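Local atomic coordinates of bifunctional cytochrome P450/NADPH--P450 reductase (Deinococcus aerius, PDB entry 7F3H), a protein that probably hydroxylates organic substrates at its haem with molecular oxygen, using electrons passed from NADPH through a fused reductase domain. Residues A[133-145]-A[446-458]. Residues are numbered along the deposited sequence; the frame is centred on the assembly and turned at random.
Sequences KWERTQGQDVRVA and PEDFALRVRERRP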
ATOM      1  N   LYS A 133      16.798  -8.957 -14.854  1.00 30.28           N
ATOM      2  CA  LYS A 133      17.152  -9.950 -13.846  1.00 33.57           C
ATOM      3  C   LYS A 133      16.442 -11.270 -14.115  1.00 33.53           C
ATOM      4  O   LYS A 133      17.069 -12.334 -14.124  1.00 35.00           O
ATOM      5  CB  LYS A 133      16.814  -9.440 -12.447  1.00 31.63           C
ATOM      6  CG  LYS A 133      17.355 -10.356 -11.348  1.00 29.11           C
ATOM      7  CD  LYS A 133      16.990  -9.840  -9.955  1.00 31.20           C
ATOM      8  CE  LYS A 133      17.358 -10.820  -8.851  1.00 22.38           C
ATOM      9  NZ  LYS A 133      16.711 -10.437  -7.573  1.00 29.97           N
ATOM     10  N   TRP A 134      15.141 -11.215 -14.409  1.00 34.12           N
ATOM     11  CA  TRP A 134      14.419 -12.461 -14.600  1.00 33.08           C
ATOM     12  C   TRP A 134      14.895 -13.152 -15.866  1.00 31.25           C
ATOM     13  O   TRP A 134      15.058 -14.379 -15.875  1.00 31.24           O
ATOM     14  CB  TRP A 134      12.917 -12.198 -14.610  1.00 28.95           C
ATOM     15  CG  TRP A 134      12.358 -11.816 -13.263  1.00 26.44           C
ATOM     16  CD1 TRP A 134      13.060 -11.425 -12.151  1.00 31.23           C
ATOM     17  CD2 TRP A 134      10.967 -11.754 -12.895  1.00 30.61           C
ATOM     18  NE1 TRP A 134      12.187 -11.129 -11.112  1.00 28.37           N
ATOM     19  CE2 TRP A 134      10.903 -11.320 -11.547  1.00 29.50           C
ATOM     20  CE3 TRP A 134       9.768 -12.012 -13.579  1.00 24.80           C
ATOM     21  CZ2 TRP A 134       9.693 -11.148 -10.878  1.00 28.26           C
ATOM     22  CZ3 TRP A 134       8.575 -11.839 -12.915  1.00 23.34           C
ATOM     23  CH2 TRP A 134       8.541 -11.415 -11.576  1.00 26.39           C
ATOM     24  N   GLU A 135      15.265 -12.371 -16.899  1.00 34.32           N
ATOM     25  CA  GLU A 135      15.870 -13.004 -18.070  1.00 40.03           C
ATOM     26  C   GLU A 135      17.113 -13.763 -17.652  1.00 38.30           C
ATOM     27  O   GLU A 135      17.286 -14.940 -17.998  1.00 40.49           O
ATOM     28  CB  GLU A 135      16.235 -11.982 -19.143  1.00 40.13           C
ATOM     29  CG  GLU A 135      15.262 -11.803 -20.272  1.00 44.92           C
ATOM     30  CD  GLU A 135      15.685 -10.680 -21.242  1.00 55.47           C
ATOM     31  OE1 GLU A 135      16.237  -9.636 -20.799  1.00 53.86           O
ATOM     32  OE2 GLU A 135      15.530 -10.880 -22.469  1.00 63.79           O
ATOM     33  N   ARG A 136      17.953 -13.115 -16.840  1.00 37.68           N
ATOM     34  CA  ARG A 136      19.247 -13.656 -16.455  1.00 37.41           C
ATOM     35  C   ARG A 136      19.125 -14.920 -15.631  1.00 38.67           C
ATOM     36  O   ARG A 136      20.071 -15.710 -15.617  1.00 41.80           O
ATOM     37  CB  ARG A 136      20.022 -12.618 -15.631  1.00 37.11           C
ATOM     38  CG  ARG A 136      20.626 -11.489 -16.447  1.00 40.61           C
ATOM     39  CD  ARG A 136      21.489 -10.540 -15.602  1.00 45.28           C
ATOM     40  NE  ARG A 136      20.795  -9.316 -15.193  1.00 40.36           N
ATOM     41  CZ  ARG A 136      20.601  -8.991 -13.922  1.00 40.02           C
ATOM     42  NH1 ARG A 136      21.045  -9.815 -12.975  1.00 43.08           N
ATOM     43  NH2 ARG A 136      19.979  -7.860 -13.594  1.00 34.33           N
ATOM     44  N   THR A 137      17.979 -15.154 -14.959  1.00 38.61           N
ATOM     45  CA  THR A 137      17.934 -16.238 -13.979  1.00 32.81           C
ATOM     46  C   THR A 137      16.846 -17.267 -14.271  1.00 35.08           C
ATOM     47  O   THR A 137      16.494 -18.045 -13.378  1.00 29.20           O
ATOM     48  CB  THR A 137      17.802 -15.682 -12.558  1.00 33.56           C
ATOM     49  OG1 THR A 137      16.636 -14.865 -12.452  1.00 32.46           O
ATOM     50  CG2 THR A 137      19.029 -14.841 -12.190  1.00 35.49           C
ATOM     51  N   GLN A 138      16.353 -17.307 -15.517  1.00 30.68           N
ATOM     52  CA  GLN A 138      15.325 -18.242 -15.948  1.00 31.84           C
ATOM     53  C   GLN A 138      15.583 -19.633 -15.372  1.00 36.26           C
ATOM     54  O   GLN A 138      16.724 -20.099 -15.322  1.00 36.65           O
ATOM     55  CB  GLN A 138      15.304 -18.316 -17.480  1.00 26.59           C
ATOM     56  CG  GLN A 138      14.657 -17.155 -18.191  1.00 30.76           C
ATOM     57  CD  GLN A 138      14.690 -17.327 -19.711  1.00 39.03           C
ATOM     58  OE1 GLN A 138      13.999 -18.187 -20.279  1.00 39.73           O
ATOM     59  NE2 GLN A 138      15.495 -16.504 -20.377  1.00 38.33           N
ATOM     60  N   GLY A 139      14.518 -20.278 -14.900  1.00 35.59           N
ATOM     61  CA  GLY A 139      14.613 -21.584 -14.298  1.00 38.27           C
ATOM     62  C   GLY A 139      14.916 -21.565 -12.807  1.00 41.32           C
ATOM     63  O   GLY A 139      14.389 -22.414 -12.069  1.00 41.34           O
ATOM     64  N   GLN A 140      15.716 -20.597 -12.336  1.00 27.38           N
ATOM     65  CA  GLN A 140      15.928 -20.397 -10.909  1.00 29.86           C
ATOM     66  C   GLN A 140      14.694 -19.747 -10.271  1.00 34.70           C
ATOM     67  O   GLN A 140      13.896 -19.065 -10.937  1.00 32.20           O
ATOM     68  CB  GLN A 140      17.156 -19.528 -10.674  1.00 31.77           C
ATOM     69  CG  GLN A 140      18.361 -19.971 -11.476  1.00 36.17           C
ATOM     70  CD  GLN A 140      19.541 -19.019 -11.331  1.00 49.20           C
ATOM     71  OE1 GLN A 140      19.904 -18.621 -10.223  1.00 49.05           O
ATOM     72  NE2 GLN A 140      20.169 -18.680 -12.450  1.00 52.85           N
ATOM     73  N   ASP A 141      14.539 -19.977  -8.961  1.00 32.54           N
ATOM     74  CA  ASP A 141      13.409 -19.425  -8.208  1.00 31.03           C
ATOM     75  C   ASP A 141      13.424 -17.902  -8.229  1.00 34.87           C
ATOM     76  O   ASP A 141      14.401 -17.266  -7.816  1.00 38.91           O
ATOM     77  CB  ASP A 141      13.421 -19.903  -6.750  1.00 23.35           C
ATOM     78  CG  ASP A 141      13.054 -21.347  -6.608  1.00 30.07           C
ATOM     79  OD1 ASP A 141      12.591 -21.942  -7.609  1.00 34.01           O
ATOM     80  OD2 ASP A 141      13.237 -21.900  -5.511  1.00 29.18           O
ATOM     81  N   VAL A 142      12.328 -17.326  -8.698  1.00 28.22           N
ATOM     82  CA  VAL A 142      12.056 -15.914  -8.508  1.00 26.49           C
ATOM     83  C   VAL A 142      11.440 -15.712  -7.127  1.00 29.28           C
ATOM     84  O   VAL A 142      10.489 -16.414  -6.758  1.00 27.78           O
ATOM     85  CB  VAL A 142      11.140 -15.401  -9.624  1.00 27.19           C
ATOM     86  CG1 VAL A 142      10.426 -14.108  -9.192  1.00 29.79           C
ATOM     87  CG2 VAL A 142      11.973 -15.189 -10.875  1.00 25.13           C
ATOM     88  N   ARG A 143      12.048 -14.826  -6.323  1.00 27.25           N
ATOM     89  CA  ARG A 143      11.530 -14.437  -5.012  1.00 24.48           C
ATOM     90  C   ARG A 143      10.618 -13.228  -5.214  1.00 28.90           C
ATOM     91  O   ARG A 143      11.073 -12.076  -5.279  1.00 25.87           O
ATOM     92  CB  ARG A 143      12.683 -14.155  -4.049  1.00 32.18           C
ATOM     93  CG  ARG A 143      13.656 -15.351  -3.942  1.00 36.85           C
ATOM     94  CD  ARG A 143      14.624 -15.264  -2.783  1.00 40.41           C
ATOM     95  NE  ARG A 143      14.189 -16.083  -1.652  1.00 50.59           N
ATOM     96  CZ  ARG A 143      13.937 -15.602  -0.429  1.00 63.63           C
ATOM     97  NH1 ARG A 143      14.084 -14.296  -0.176  1.00 59.10           N
ATOM     98  NH2 ARG A 143      13.544 -16.422   0.545  1.00 64.78           N
ATOM     99  N   VAL A 144       9.312 -13.488  -5.293  1.00 26.79           N
ATOM    100  CA  VAL A 144       8.395 -12.510  -5.871  1.00 24.90           C
ATOM    101  C   VAL A 144       8.312 -11.264  -4.995  1.00 28.69           C
ATOM    102  O   VAL A 144       8.551 -10.143  -5.458  1.00 29.47           O
ATOM    103  CB  VAL A 144       7.021 -13.150  -6.107  1.00 25.79           C
ATOM    104  CG1 VAL A 144       6.019 -12.091  -6.514  1.00 23.76           C
ATOM    105  CG2 VAL A 144       7.122 -14.265  -7.180  1.00 23.82           C
ATOM    106  N   ALA A 145       7.969 -11.444  -3.715  1.00 28.92           N
ATOM    107  CA  ALA A 145       7.902 -10.322  -2.792  1.00 28.07           C
ATOM    108  C   ALA A 145       9.198  -9.524  -2.821  1.00 32.71           C
ATOM    109  O   ALA A 145       9.188  -8.283  -2.881  1.00 31.12           O
ATOM    110  CB  ALA A 145       7.631 -10.843  -1.381  1.00 25.15           C
ATOM    111  N   PRO A 446       2.246 -11.460   0.485  1.00 29.74           N
ATOM    112  CA  PRO A 446       2.536 -12.903   0.392  1.00 33.25           C
ATOM    113  C   PRO A 446       3.996 -13.174   0.703  1.00 34.63           C
ATOM    114  O   PRO A 446       4.873 -12.413   0.296  1.00 34.83           O
ATOM    115  CB  PRO A 446       2.166 -13.279  -1.053  1.00 32.97           C
ATOM    116  CG  PRO A 446       1.915 -12.074  -1.774  1.00 28.83           C
ATOM    117  CD  PRO A 446       1.874 -10.892  -0.832  1.00 36.62           C
ATOM    118  N   GLU A 447       4.234 -14.178   1.546  1.00 36.54           N
ATOM    119  CA  GLU A 447       5.570 -14.485   2.032  1.00 36.10           C
ATOM    120  C   GLU A 447       6.002 -15.832   1.466  1.00 30.91           C
ATOM    121  O   GLU A 447       5.167 -16.714   1.254  1.00 33.12           O
ATOM    122  CB  GLU A 447       5.558 -14.490   3.560  1.00 38.39           C
ATOM    123  CG  GLU A 447       6.873 -14.148   4.223  1.00 42.69           C
ATOM    124  CD  GLU A 447       6.761 -14.206   5.728  1.00 53.52           C
ATOM    125  OE1 GLU A 447       5.804 -14.848   6.205  1.00 56.98           O
ATOM    126  OE2 GLU A 447       7.551 -13.536   6.429  1.00 57.07           O
ATOM    127  N   ASP A 448       7.303 -15.984   1.200  1.00 27.53           N
ATOM    128  CA  ASP A 448       7.874 -17.261   0.752  1.00 28.62           C
ATOM    129  C   ASP A 448       7.216 -17.751  -0.539  1.00 33.11           C
ATOM    130  O   ASP A 448       7.086 -18.965  -0.775  1.00 26.29           O
ATOM    131  CB  ASP A 448       7.763 -18.334   1.848  1.00 38.29           C
ATOM    132  CG  ASP A 448       8.261 -17.839   3.193  1.00 43.00           C
ATOM    133  OD1 ASP A 448       9.329 -17.179   3.218  1.00 41.50           O
ATOM    134  OD2 ASP A 448       7.560 -18.079   4.211  1.00 45.00           O
ATOM    135  N   PHE A 449       6.817 -16.794  -1.374  1.00 30.58           N
ATOM    136  CA  PHE A 449       6.172 -17.029  -2.659  1.00 29.14           C
ATOM    137  C   PHE A 449       7.255 -17.081  -3.739  1.00 27.46           C
ATOM    138  O   PHE A 449       7.888 -16.074  -4.050  1.00 33.80           O
ATOM    139  CB  PHE A 449       5.151 -15.914  -2.914  1.00 30.58           C
ATOM    140  CG  PHE A 449       4.451 -15.966  -4.262  1.00 30.76           C
ATOM    141  CD1 PHE A 449       4.291 -17.167  -4.971  1.00 28.87           C
ATOM    142  CD2 PHE A 449       3.894 -14.800  -4.798  1.00 25.67           C
ATOM    143  CE1 PHE A 449       3.593 -17.198  -6.237  1.00 27.77           C
ATOM    144  CE2 PHE A 449       3.199 -14.832  -6.027  1.00 25.12           C
ATOM    145  CZ  PHE A 449       3.062 -16.040  -6.751  1.00 23.48           C
ATOM    146  N   ALA A 450       7.510 -18.262  -4.263  1.00 28.51           N
ATOM    147  CA  ALA A 450       8.434 -18.447  -5.367  1.00 32.11           C
ATOM    148  C   ALA A 450       7.658 -18.844  -6.625  1.00 30.29           C
ATOM    149  O   ALA A 450       6.720 -19.642  -6.555  1.00 30.07           O
ATOM    150  CB  ALA A 450       9.475 -19.525  -5.014  1.00 22.18           C
ATOM    151  N   LEU A 451       8.067 -18.310  -7.776  1.00 26.42           N
ATOM    152  CA  LEU A 451       7.631 -18.838  -9.061  1.00 30.34           C
ATOM    153  C   LEU A 451       8.842 -18.993  -9.971  1.00 31.64           C
ATOM    154  O   LEU A 451       9.966 -18.633  -9.602  1.00 31.36           O
ATOM    155  CB  LEU A 451       6.557 -17.948  -9.718  1.00 30.60           C
ATOM    156  CG  LEU A 451       6.794 -16.457  -9.948  1.00 32.25           C
ATOM    157  CD1 LEU A 451       7.677 -16.220 -11.179  1.00 31.06           C
ATOM    158  CD2 LEU A 451       5.451 -15.756 -10.088  1.00 27.54           C
ATOM    159  N   ARG A 452       8.611 -19.591 -11.147  1.00 29.81           N
ATOM    160  CA  ARG A 452       9.620 -19.708 -12.192  1.00 27.64           C
ATOM    161  C   ARG A 452       9.122 -19.097 -13.499  1.00 28.09           C
ATOM    162  O   ARG A 452       7.925 -19.123 -13.797  1.00 27.86           O
ATOM    163  CB  ARG A 452      10.020 -21.161 -12.391  1.00 29.15           C
ATOM    164  CG  ARG A 452      11.174 -21.530 -11.480  1.00 34.07           C
ATOM    165  CD  ARG A 452      11.385 -23.024 -11.409  1.00 39.99           C
ATOM    166  NE  ARG A 452      11.912 -23.366 -10.101  1.00 34.02           N
ATOM    167  CZ  ARG A 452      12.074 -24.603  -9.667  1.00 39.17           C
ATOM    168  NH1 ARG A 452      11.765 -25.634 -10.444  1.00 43.84           N
ATOM    169  NH2 ARG A 452      12.539 -24.810  -8.445  1.00 39.00           N
ATOM    170  N   VAL A 453      10.038 -18.510 -14.278  1.00 27.98           N
ATOM    171  CA  VAL A 453       9.649 -17.866 -15.532  1.00 28.38           C
ATOM    172  C   VAL A 453      10.493 -18.401 -16.684  1.00 37.26           C
ATOM    173  O   VAL A 453      11.660 -18.785 -16.514  1.00 34.22           O
ATOM    174  CB  VAL A 453       9.746 -16.319 -15.487  1.00 26.90           C
ATOM    175  CG1 VAL A 453       8.761 -15.758 -14.507  1.00 31.86           C
ATOM    176  CG2 VAL A 453      11.146 -15.844 -15.172  1.00 23.60           C
ATOM    177  N   ARG A 454       9.884 -18.418 -17.877  1.00 34.29           N
ATOM    178  CA  ARG A 454      10.611 -18.805 -19.080  1.00 32.78           C
ATOM    179  C   ARG A 454      10.257 -17.853 -20.219  1.00 38.67           C
ATOM    180  O   ARG A 454       9.089 -17.503 -20.409  1.00 38.26           O
ATOM    181  CB  ARG A 454      10.296 -20.266 -19.461  1.00 33.17           C
ATOM    182  CG  ARG A 454      11.184 -20.847 -20.553  1.00 44.15           C
ATOM    183  CD  ARG A 454      10.445 -21.843 -21.477  1.00 49.23           C
ATOM    184  NE  ARG A 454       9.088 -21.398 -21.802  1.00 49.48           N
ATOM    185  CZ  ARG A 454       8.069 -22.218 -22.046  1.00 57.83           C
ATOM    186  NH1 ARG A 454       8.236 -23.543 -21.905  1.00 45.44           N
ATOM    187  NH2 ARG A 454       6.856 -21.702 -22.320  1.00 54.09           N
ATOM    188  N   GLU A 455      11.269 -17.435 -20.985  1.00 42.42           N
ATOM    189  CA  GLU A 455      11.027 -16.578 -22.147  1.00 41.15           C
ATOM    190  C   GLU A 455       9.912 -17.145 -23.028  1.00 37.57           C
ATOM    191  O   GLU A 455       9.948 -18.313 -23.418  1.00 38.77           O
ATOM    192  CB  GLU A 455      12.312 -16.440 -22.964  1.00 39.79           C
ATOM    193  CG  GLU A 455      13.119 -15.194 -22.651  1.00 48.23           C
ATOM    194  CD  GLU A 455      14.455 -15.154 -23.394  1.00 58.75           C
ATOM    195  OE1 GLU A 455      14.825 -14.063 -23.876  1.00 62.89           O
ATOM    196  OE2 GLU A 455      15.130 -16.214 -23.502  1.00 56.01           O
ATOM    197  N   ARG A 456       8.925 -16.308 -23.343  1.00 34.94           N
ATOM    198  CA  ARG A 456       7.910 -16.710 -24.303  1.00 34.66           C
ATOM    199  C   ARG A 456       8.516 -16.804 -25.700  1.00 36.69           C
ATOM    200  O   ARG A 456       9.223 -15.895 -26.153  1.00 36.95           O
ATOM    201  CB  ARG A 456       6.739 -15.728 -24.279  1.00 31.81           C
ATOM    202  CG  ARG A 456       5.972 -15.750 -22.964  1.00 32.82           C
ATOM    203  CD  ARG A 456       4.936 -14.659 -22.908  1.00 30.51           C
ATOM    204  NE  ARG A 456       3.790 -14.989 -23.749  1.00 38.64           N
ATOM    205  CZ  ARG A 456       2.959 -14.097 -24.291  1.00 39.45           C
ATOM    206  NH1 ARG A 456       3.129 -12.791 -24.074  1.00 30.93           N
ATOM    207  NH2 ARG A 456       1.946 -14.526 -25.044  1.00 37.37           N
ATOM    208  N   ARG A 457       8.229 -17.864 -26.369  1.00 30.90           N
ATOM    209  CA  ARG A 457       8.830 -17.965 -27.688  1.00 39.99           C
ATOM    210  C   ARG A 457       7.916 -17.305 -28.724  1.00 42.67           C
ATOM    211  O   ARG A 457       6.709 -17.172 -28.485  1.00 37.48           O
ATOM    212  CB  ARG A 457       9.065 -19.426 -28.041  1.00 34.14           C
ATOM    213  CG  ARG A 457       9.754 -20.217 -26.947  1.00 38.90           C
ATOM    214  CD  ARG A 457       9.740 -21.715 -27.253  1.00 41.99           C
ATOM    215  NE  ARG A 457      10.520 -22.469 -26.281  1.00 46.51           N
ATOM    216  CZ  ARG A 457      10.059 -23.499 -25.577  1.00 49.27           C
ATOM    217  NH1 ARG A 457       8.800 -23.884 -25.737  1.00 46.22           N
ATOM    218  NH2 ARG A 457      10.850 -24.127 -24.703  1.00 37.30           N
ATOM    219  N   PRO A 458       8.468 -16.860 -29.870  1.00 42.85           N
ATOM    220  CA  PRO A 458       7.648 -16.081 -30.836  1.00 40.56           C
ATOM    221  C   PRO A 458       6.330 -16.723 -31.234  1.00 35.00           C
ATOM    222  O   PRO A 458       5.278 -16.076 -31.182  1.00 38.10           O
ATOM    223  CB  PRO A 458       8.599 -15.944 -32.034  1.00 34.19           C
ATOM    224  CG  PRO A 458       9.939 -15.839 -31.371  1.00 41.90           C
ATOM    225  CD  PRO A 458       9.888 -16.883 -30.258  1.00 37.26           C
TER
HETATM  226  O   HOH W   1      12.674 -18.213 -13.075  1.00 30.31           O
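Gln138 reaches across to Glu455 at the C-terminal end of strand 450-455. Gln138 CB and CG both lie 3.8 Å from Val453 O; the chain then runs extended (chi2 180°), bringing CD near Glu455 N and CG. Gln138 OE1 accepts from Glu455 N at 2.9 Å in an almost straight bond, the donor standing well above the carbonyl plane, while NE2 gives a longer bond to Glu455 OE2, meeting it from above the carboxylate plane. Held through both its oxygen and its nitrogen, with a weak further bond from NE2 to Glu135 O, the amide has its rotation set. Glu455 OE1 and Glu135 OE2 come close, but Lys425 bridges both carboxylates. Arg452 takes Asp141 side-on, NE (2.9 Å) and NH2 (3.0 Å) both on OD1, the two flat groups nearly coplanar; Tyr432 holds OD2. Val142 and Leu451 exchange backbone bonds as an antiparallel hydrogen-bonded pair. Beyond them Val144 lays CG2 over one face of the Phe449 ring, 4.2 Å from its centroid, and against Leu451 CG, and packs on helix 254-285. Strand 142-143, linking helices 113-137 and 144-161 (D and E), with 450-455 between it and 426-429, matches the small antiparallel β3 sheet of the P450 fold.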